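Local structure of AA10A (Thermobifida fusca, 5UIZ) at residues A[75-80]-A[113-118]. The protein probably acts as a copper-dependent lytic polysaccharide monooxygenase that oxidatively cleaves cellulose. Numbering follows the deposited sequence.
Sequences QDNPNA and GGRYRS
The ring of Tyr116 meets Ala80 O at its edge, in plane and 3.5 Å from CE1, although this oxygen's hydrogen bond comes from Asn47 ND2. The Ala80 methyl sits out of that plane, 3.7 Å from Tyr116 CD1, on the side where Arg115 CD lies over the face, offset toward the rim. The guanidinium of Arg117 has Asp76 OD1 at its edge and, offset over one face, a water bridging Asn77 ND2 and Gly114 O.

A bend at chi3 (-55°) folds Arg115 over the tyrosine and lets NH1 donate in the guanidinium plane to Tyr116 OH at 3.0 Å, while CD also rests against Asn79 CB. The hydroxyl is bonded to Asn83 O as well.

Arg117 grips Asp76 side-on: NE (2.8 Å) and NH2 (2.6 Å) both donate to OD1 on its syn side, through bent bonds tilted about 20° from the carboxylate plane; the two planes are 58° apart. Asp76 OD2 accepts from the face water, which donates to Gly114 O, and from another that donates to Arg115 O and accepts from Ser118 N. Asn77 OD1 makes a capping bond with Asn79 N.

The contact joins the break between helices 68-76 and 79-82 to the type I beta turn from Gly114 to Arg117; Arg115's side chain lies about 8 Å from that of copper ligand His37. It exemplifies one carboxylate in two roles, OD1 ion-paired and OD2 water-linked to turn backbone, probably favouring ionised aspartate.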
loop_
_atom_site.group_PDB
_atom_site.type_symbol
_atom_site.label_atom_id
_atom_site.label_comp_id
_atom_site.label_asym_id
_atom_site.label_seq_id
_atom_site.Cartn_x
_atom_site.Cartn_y
_atom_site.Cartn_z
ATOM N N GLN A 75 -10.776 -14.006 -3.362
ATOM C CA GLN A 75 -10.791 -15.206 -4.210
ATOM C C GLN A 75 -9.377 -15.839 -4.323
ATOM O O GLN A 75 -9.212 -17.029 -4.163
ATOM C CB GLN A 75 -11.397 -14.854 -5.595
ATOM C CG GLN A 75 -11.509 -15.993 -6.653
ATOM C CD GLN A 75 -11.873 -15.477 -8.065
ATOM O OE1 GLN A 75 -11.081 -14.773 -8.737
ATOM N NE2 GLN A 75 -13.071 -15.785 -8.496
ATOM N N ASP A 76 -8.347 -15.017 -4.513
ATOM C CA ASP A 76 -7.020 -15.500 -4.743
ATOM C C ASP A 76 -6.359 -16.004 -3.504
ATOM O O ASP A 76 -5.730 -17.008 -3.548
ATOM C CB ASP A 76 -6.136 -14.340 -5.261
ATOM C CG ASP A 76 -4.675 -14.776 -5.464
ATOM O OD1 ASP A 76 -4.444 -15.448 -6.441
ATOM O OD2 ASP A 76 -3.781 -14.515 -4.661
ATOM N N ASN A 77 -6.346 -15.218 -2.436
ATOM C CA ASN A 77 -5.617 -15.604 -1.216
ATOM C C ASN A 77 -6.138 -14.866 -0.003
ATOM O O ASN A 77 -5.791 -13.699 0.236
ATOM C CB ASN A 77 -4.105 -15.428 -1.362
ATOM C CG ASN A 77 -3.326 -16.201 -0.293
ATOM O OD1 ASN A 77 -3.823 -16.408 0.824
ATOM N ND2 ASN A 77 -2.124 -16.644 -0.625
ATOM N N PRO A 78 -6.973 -15.551 0.788
ATOM C CA PRO A 78 -7.525 -14.887 1.962
ATOM C C PRO A 78 -6.464 -14.361 2.914
ATOM O O PRO A 78 -6.740 -13.414 3.621
ATOM C CB PRO A 78 -8.354 -15.993 2.636
ATOM C CG PRO A 78 -8.772 -16.875 1.470
ATOM C CD PRO A 78 -7.543 -16.906 0.609
ATOM N N ASN A 79 -5.291 -14.986 2.944
ATOM C CA ASN A 79 -4.225 -14.587 3.868
ATOM C C ASN A 79 -3.634 -13.204 3.535
ATOM O O ASN A 79 -3.010 -12.626 4.400
ATOM C CB ASN A 79 -3.072 -15.588 3.886
ATOM C CG ASN A 79 -3.483 -16.959 4.375
ATOM O OD1 ASN A 79 -4.179 -17.069 5.376
ATOM N ND2 ASN A 79 -3.071 -18.011 3.647
ATOM N N ALA A 80 -3.809 -12.719 2.306
ATOM C CA ALA A 80 -3.449 -11.322 1.966
ATOM C C ALA A 80 -4.163 -10.367 2.873
ATOM O O ALA A 80 -3.599 -9.351 3.209
ATOM C CB ALA A 80 -3.737 -10.968 0.510
ATOM N N GLY A 113 5.941 -15.869 -1.115
ATOM C CA GLY A 113 5.406 -16.841 -2.079
ATOM C C GLY A 113 4.193 -16.363 -2.870
ATOM O O GLY A 113 3.286 -17.134 -3.195
ATOM N N GLY A 114 4.164 -15.074 -3.190
ATOM C CA GLY A 114 3.023 -14.518 -3.904
ATOM C C GLY A 114 1.801 -14.296 -3.065
ATOM O O GLY A 114 0.740 -14.078 -3.600
ATOM N N ARG A 115 1.907 -14.377 -1.746
ATOM C CA ARG A 115 0.696 -14.216 -0.902
ATOM C C ARG A 115 -0.185 -12.955 -1.264
ATOM O O ARG A 115 -1.407 -13.003 -1.287
ATOM C CB ARG A 115 1.070 -14.161 0.575
ATOM C CG ARG A 115 -0.171 -13.950 1.434
ATOM C CD ARG A 115 0.114 -13.746 2.891
ATOM N NE ARG A 115 0.901 -14.787 3.525
ATOM C CZ ARG A 115 1.783 -14.560 4.523
ATOM N NH1 ARG A 115 2.047 -13.330 5.012
ATOM N NH2 ARG A 115 2.437 -15.593 5.032
ATOM N N TYR A 116 0.474 -11.841 -1.535
ATOM C CA TYR A 116 -0.203 -10.581 -1.793
ATOM C C TYR A 116 -0.291 -10.258 -3.266
ATOM O O TYR A 116 -0.470 -9.078 -3.634
ATOM C CB TYR A 116 0.530 -9.473 -1.071
ATOM C CG TYR A 116 0.679 -9.779 0.409
ATOM C CD1 TYR A 116 -0.369 -9.530 1.303
ATOM C CD2 TYR A 116 1.873 -10.266 0.919
ATOM C CE1 TYR A 116 -0.213 -9.764 2.668
ATOM C CE2 TYR A 116 2.007 -10.560 2.274
ATOM C CZ TYR A 116 0.950 -10.301 3.144
ATOM O OH TYR A 116 1.089 -10.564 4.511
ATOM N N ARG A 117 -0.204 -11.263 -4.128
ATOM C CA ARG A 117 -0.155 -10.974 -5.592
ATOM C C ARG A 117 -1.436 -10.317 -6.134
ATOM O O ARG A 117 -1.412 -9.590 -7.126
ATOM C CB ARG A 117 0.215 -12.222 -6.376
ATOM C CG ARG A 117 -0.918 -13.200 -6.481
ATOM C CD ARG A 117 -0.523 -14.560 -7.006
ATOM N NE ARG A 117 -1.736 -15.413 -7.061
ATOM C CZ ARG A 117 -1.759 -16.753 -7.091
ATOM N NH1 ARG A 117 -0.631 -17.455 -7.053
ATOM N NH2 ARG A 117 -2.921 -17.406 -7.155
ATOM N N SER A 118 -2.571 -10.557 -5.476
ATOM C CA SER A 118 -3.834 -9.927 -5.901
ATOM C C SER A 118 -3.870 -8.363 -5.725
ATOM O O SER A 118 -4.688 -7.685 -6.312
ATOM C CB SER A 118 -5.026 -10.605 -5.158
ATOM O OG SER A 118 -4.869 -10.385 -3.771
HETATM O O HOH W 1 -3.006 -12.264 -3.400
HETATM O O HOH W 2 -1.472 -15.841 -3.545
#